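Local atomic coordinates of Methylcobalamin\: coenzyme M methyltransferase (Methanosarcina mazei, PDB entry 4AY7), a protein that probably catalyses the zinc-dependent transfer of a methyl group from a methylated corrinoid to coenzyme M in methanogenesis. Residues K113-A118 and L181-D186; V158-D163 and D186-A191. One frame throughout, in Å; residues are numbered along the deposited sequence.

Interaction 1 (K113-A118 and L181-D186); sequences KDLEGA and LEQALD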
loop_
_atom_site.group_PDB
_atom_site.type_symbol
_atom_site.label_atom_id
_atom_site.label_comp_id
_atom_site.label_asym_id
_atom_site.label_seq_id
_atom_site.Cartn_x
_atom_site.Cartn_y
_atom_site.Cartn_z
ATOM N N LYS A 113 25.859 7.219 7.100
ATOM C CA LYS A 113 27.156 7.559 6.490
ATOM C C LYS A 113 27.890 6.402 5.789
ATOM O O LYS A 113 28.832 6.633 5.014
ATOM C CB LYS A 113 28.036 8.183 7.579
ATOM C CG LYS A 113 27.499 9.542 7.978
ATOM C CD LYS A 113 28.296 10.168 9.091
ATOM C CE LYS A 113 28.610 11.638 8.786
ATOM N NZ LYS A 113 30.074 11.889 8.570
ATOM N N ASP A 114 27.441 5.172 6.041
ATOM C CA ASP A 114 28.104 3.974 5.557
ATOM C C ASP A 114 27.185 2.826 5.869
ATOM O O ASP A 114 26.228 2.973 6.704
ATOM C CB ASP A 114 29.445 3.804 6.319
ATOM C CG ASP A 114 29.243 3.600 7.825
ATOM O OD1 ASP A 114 29.008 2.435 8.222
ATOM O OD2 ASP A 114 29.190 4.617 8.585
ATOM N N LEU A 115 27.550 1.654 5.395
ATOM C CA LEU A 115 26.747 0.477 5.634
ATOM C C LEU A 115 27.448 -0.599 6.430
ATOM O O LEU A 115 27.122 -1.790 6.315
ATOM C CB LEU A 115 26.201 -0.077 4.279
ATOM C CG LEU A 115 25.254 0.827 3.503
ATOM C CD1 LEU A 115 24.983 0.348 2.023
ATOM C CD2 LEU A 115 23.910 0.889 4.195
ATOM N N GLU A 116 28.386 -0.189 7.278
ATOM C CA GLU A 116 29.154 -1.144 8.022
ATOM C C GLU A 116 28.313 -1.846 9.028
ATOM O O GLU A 116 27.705 -1.252 9.883
ATOM C CB GLU A 116 30.359 -0.464 8.697
ATOM C CG GLU A 116 31.407 0.002 7.690
ATOM C CD GLU A 116 31.835 -1.099 6.729
ATOM O OE1 GLU A 116 31.992 -2.294 7.151
ATOM O OE2 GLU A 116 32.033 -0.792 5.546
ATOM N N GLY A 117 28.260 -3.150 8.907
ATOM C CA GLY A 117 27.453 -3.931 9.836
ATOM C C GLY A 117 26.029 -4.078 9.377
ATOM O O GLY A 117 25.303 -4.785 10.028
ATOM N N ALA A 118 25.584 -3.386 8.305
ATOM C CA ALA A 118 24.157 -3.422 7.882
ATOM C C ALA A 118 23.818 -4.754 7.328
ATOM O O ALA A 118 24.542 -5.234 6.440
ATOM C CB ALA A 118 23.889 -2.369 6.839
ATOM N N LEU A 181 24.428 2.660 -2.827
ATOM C CA LEU A 181 23.059 2.608 -3.287
ATOM C C LEU A 181 22.559 1.163 -3.525
ATOM O O LEU A 181 21.499 0.758 -2.976
ATOM C CB LEU A 181 22.862 3.415 -4.557
ATOM C CG LEU A 181 21.386 3.580 -4.861
ATOM C CD1 LEU A 181 20.849 4.888 -4.318
ATOM C CD2 LEU A 181 21.180 3.545 -6.377
ATOM N N GLU A 182 23.311 0.390 -4.319
ATOM C CA GLU A 182 22.937 -1.004 -4.536
ATOM C C GLU A 182 22.988 -1.938 -3.373
ATOM O O GLU A 182 22.101 -2.785 -3.221
ATOM C CB GLU A 182 23.729 -1.629 -5.688
ATOM C CG GLU A 182 23.346 -1.070 -7.043
ATOM C CD GLU A 182 23.990 -1.911 -8.151
ATOM O OE1 GLU A 182 23.869 -3.179 -8.150
ATOM O OE2 GLU A 182 24.680 -1.298 -8.975
ATOM N N GLN A 183 23.968 -1.760 -2.499
ATOM C CA GLN A 183 24.004 -2.582 -1.284
ATOM C C GLN A 183 22.785 -2.332 -0.417
ATOM O O GLN A 183 22.188 -3.280 0.085
ATOM C CB GLN A 183 25.259 -2.300 -0.490
ATOM C CG GLN A 183 25.463 -3.344 0.559
ATOM C CD GLN A 183 26.717 -3.096 1.354
ATOM O OE1 GLN A 183 27.599 -2.260 0.984
ATOM N NE2 GLN A 183 26.841 -3.850 2.436
ATOM N N ALA A 184 22.405 -1.063 -0.256
ATOM C CA ALA A 184 21.201 -0.748 0.543
ATOM C C ALA A 184 19.902 -1.304 -0.026
ATOM O O ALA A 184 19.038 -1.856 0.698
ATOM C CB ALA A 184 21.095 0.767 0.731
ATOM N N LEU A 185 19.731 -1.120 -1.333
ATOM C CA LEU A 185 18.602 -1.676 -2.051
ATOM C C LEU A 185 18.550 -3.170 -1.887
ATOM O O LEU A 185 17.507 -3.694 -1.580
ATOM C CB LEU A 185 18.701 -1.305 -3.523
ATOM C CG LEU A 185 18.413 0.182 -3.774
ATOM C CD1 LEU A 185 18.798 0.581 -5.204
ATOM C CD2 LEU A 185 16.928 0.444 -3.572
ATOM N N ASP A 186 19.684 -3.860 -1.937
ATOM C CA ASP A 186 19.675 -5.289 -1.755
ATOM C C ASP A 186 19.287 -5.739 -0.368
ATOM O O ASP A 186 18.510 -6.686 -0.222
ATOM C CB ASP A 186 21.044 -5.917 -2.183
ATOM C CG ASP A 186 21.248 -5.868 -3.751
ATOM O OD1 ASP A 186 20.263 -5.586 -4.492
ATOM O OD2 ASP A 186 22.398 -6.051 -4.198
#
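L115 plugs a surface loop onto helix 178-202 by apolar packing, at the outer side of the barrel where the chain runs from strand 105-108 towards helix 130-144. One methyl does nearly all the work: CD1 of L115 lies 3.7 Å from CB of Q183 and from the backbone N of A184, so it rests on the helix surface where the two residues join. It also comes within 4.1 Å of the A184 methyl, CB. A184 suits the place because its short side chain lets the leucine approach the helix backbone. Q183 borders the contact on the solvent side. With CG anti to the backbone N (chi1 -167°) and an extended chain beyond, it runs back past L115 in the opposite direction, laying its aliphatic part and the amide carbon CD, 3.9 Å from L115 CD1, alongside the leucine; so a glutamine covers an apolar group and keeps a polar end. V165 of helix 157-165 touches both L115 and A184 and extends the apolar patch. The loop is shaped locally: the backbone N of E116 donates to OD1 of D114 (2.9 Å), and A118 N bonds to L115 O (3.0 Å). G117, with no side chain to press on the preceding carbonyl, suits its positive phi of 88°. Together these bonds make an Asx turn running into a type II beta turn, whose first residue supplies the buried leucine.

Interaction 2 (V158-D163 and D186-A191); sequences VTVASD and DIATEA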
loop_
_atom_site.group_PDB
_atom_site.type_symbol
_atom_site.label_atom_id
_atom_site.label_comp_id
_atom_site.label_asym_id
_atom_site.label_seq_id
_atom_site.Cartn_x
_atom_site.Cartn_y
_atom_site.Cartn_z
ATOM N N VAL A 158 12.309 0.368 -2.066
ATOM C CA VAL A 158 13.040 1.584 -2.345
ATOM C C VAL A 158 12.965 2.479 -1.086
ATOM O O VAL A 158 13.951 3.042 -0.610
ATOM C CB VAL A 158 12.558 2.286 -3.592
ATOM C CG1 VAL A 158 13.347 3.564 -3.882
ATOM C CG2 VAL A 158 12.632 1.300 -4.768
ATOM N N THR A 159 11.753 2.642 -0.563
ATOM C CA THR A 159 11.545 3.461 0.617
ATOM C C THR A 159 12.260 2.891 1.849
ATOM O O THR A 159 12.812 3.662 2.630
ATOM C CB THR A 159 10.025 3.636 0.769
ATOM O OG1 THR A 159 9.576 4.365 -0.387
ATOM C CG2 THR A 159 9.606 4.436 2.056
ATOM N N VAL A 160 12.314 1.554 1.972
ATOM C CA VAL A 160 13.039 0.918 3.069
ATOM C C VAL A 160 14.525 1.211 2.939
ATOM O O VAL A 160 15.143 1.567 3.939
ATOM C CB VAL A 160 12.865 -0.632 3.095
ATOM C CG1 VAL A 160 13.857 -1.258 4.048
ATOM C CG2 VAL A 160 11.420 -0.991 3.431
ATOM N N ALA A 161 15.086 1.157 1.730
ATOM C CA ALA A 161 16.502 1.424 1.571
ATOM C C ALA A 161 16.799 2.871 1.955
ATOM O O ALA A 161 17.771 3.163 2.642
ATOM C CB ALA A 161 16.937 1.198 0.137
ATOM N N SER A 162 15.950 3.768 1.483
ATOM C CA SER A 162 16.070 5.196 1.738
ATOM C C SER A 162 15.992 5.517 3.222
ATOM O O SER A 162 16.762 6.376 3.740
ATOM C CB SER A 162 14.951 5.927 1.011
ATOM O OG SER A 162 15.136 7.310 1.147
ATOM N N ASP A 163 15.102 4.817 3.922
ATOM C CA ASP A 163 15.029 4.977 5.410
ATOM C C ASP A 163 16.215 4.356 6.170
ATOM O O ASP A 163 16.586 4.907 7.264
ATOM C CB ASP A 163 13.709 4.462 5.976
ATOM C CG ASP A 163 12.505 5.339 5.578
ATOM O OD1 ASP A 163 12.626 6.578 5.357
ATOM O OD2 ASP A 163 11.402 4.797 5.617
ATOM N N ASP A 186 19.684 -3.860 -1.937
ATOM C CA ASP A 186 19.675 -5.289 -1.755
ATOM C C ASP A 186 19.287 -5.739 -0.368
ATOM O O ASP A 186 18.510 -6.686 -0.222
ATOM C CB ASP A 186 21.044 -5.917 -2.183
ATOM C CG ASP A 186 21.248 -5.868 -3.751
ATOM O OD1 ASP A 186 20.263 -5.586 -4.492
ATOM O OD2 ASP A 186 22.398 -6.051 -4.198
ATOM N N ILE A 187 19.815 -5.091 0.672
ATOM C CA ILE A 187 19.414 -5.416 2.036
ATOM C C ILE A 187 17.927 -5.091 2.232
ATOM O O ILE A 187 17.185 -5.920 2.803
ATOM C CB ILE A 187 20.215 -4.614 3.074
ATOM C CG1 ILE A 187 21.720 -4.984 2.993
ATOM C CG2 ILE A 187 19.679 -4.853 4.467
ATOM C CD1 ILE A 187 22.661 -3.918 3.513
ATOM N N ALA A 188 17.494 -3.882 1.787
ATOM C CA ALA A 188 16.079 -3.488 1.874
ATOM C C ALA A 188 15.182 -4.506 1.174
ATOM O O ALA A 188 14.153 -4.846 1.748
ATOM C CB ALA A 188 15.830 -2.077 1.272
ATOM N N THR A 189 15.586 -5.054 -0.004
ATOM C CA THR A 189 14.707 -5.962 -0.747
ATOM C C THR A 189 14.584 -7.289 -0.017
ATOM O O THR A 189 13.475 -7.824 0.099
ATOM C CB THR A 189 15.165 -6.114 -2.206
ATOM O OG1 THR A 189 15.187 -4.803 -2.756
ATOM C CG2 THR A 189 14.275 -7.030 -3.078
ATOM N N GLU A 190 15.700 -7.747 0.544
ATOM C CA GLU A 190 15.724 -8.976 1.261
ATOM C C GLU A 190 14.778 -8.889 2.474
ATOM O O GLU A 190 14.028 -9.800 2.758
ATOM C CB GLU A 190 17.166 -9.252 1.707
ATOM C CG GLU A 190 17.394 -10.467 2.575
ATOM C CD GLU A 190 18.895 -10.636 2.949
ATOM O OE1 GLU A 190 19.780 -10.409 2.052
ATOM O OE2 GLU A 190 19.198 -11.002 4.141
ATOM N N ALA A 191 14.927 -7.827 3.239
ATOM C CA ALA A 191 14.103 -7.626 4.450
ATOM C C ALA A 191 12.640 -7.549 4.021
ATOM O O ALA A 191 11.754 -8.081 4.685
ATOM C CB ALA A 191 14.511 -6.328 5.228
#
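The methyl of A188 points straight at helix 157-165 and settles against V160 and A161, the two neighbouring residues that receive it. Its CB lies 3.3 Å from the backbone N of A161, 3.5 Å from CG1 of V160 and 3.6 Å from CB of A161, so a single methyl meets both side chains and the main chain between them. The three groups approach differently. A188 projects end-on into the other helix; the CB of A161 leaves its backbone across the line of approach and meets the A188 methyl from one flank; V160 points towards helix 178-202 and closes in with one branch. That branch is CG1, set anti to the backbone N (chi1 168°), and it reaches over A188 far enough to come within 3.8 Å of its CA. V160 also packs on L87 and V88 of helix 86-90.

Such close helix-helix packing depends on small residues: the CA atoms of A161 and A188 are only 4.9 Å apart, a separation that matches alanine on both helices. In the TIM barrel of the uroporphyrinogen decarboxylase family, helix 157-165 follows strand 150-155 and helix 178-202 leads to the next parallel strand, 206-210, so the contact joins helices of one beta-alpha-beta connection outside the sheet. The surroundings continue the apolar character, with F170 of helix 167-176 touching A161 and V158. Valine suits position 160 because its branched CB offers one methyl to A188 without needing a long chain. Polar residues face other directions: T159 turns away from helix 178-202, and its OG1 is hydrogen-bonded to D211 in the loop after strand 206-210.

Followed from the N terminus, the chain first passes 113-118, in the loop after strand 105-108, then runs through helix 130-144 and strand 150-155 to 158-163, and reaches helix 178-202 last. Interaction 1 closes a loop of 62 residues and interaction 2 a shorter one of 22. The two cross, because 158-163 lies inside the first loop while 186-191 starts at D186, the residue where 181-186 ends. Helix 178-202 thus serves both, receiving the surface loop on one turn and helix 157-165 on the next. The contacts, with centres about 9 Å apart, touch directly: L185 CD2 packs on A161 CB, and A118 O on I187 CD1.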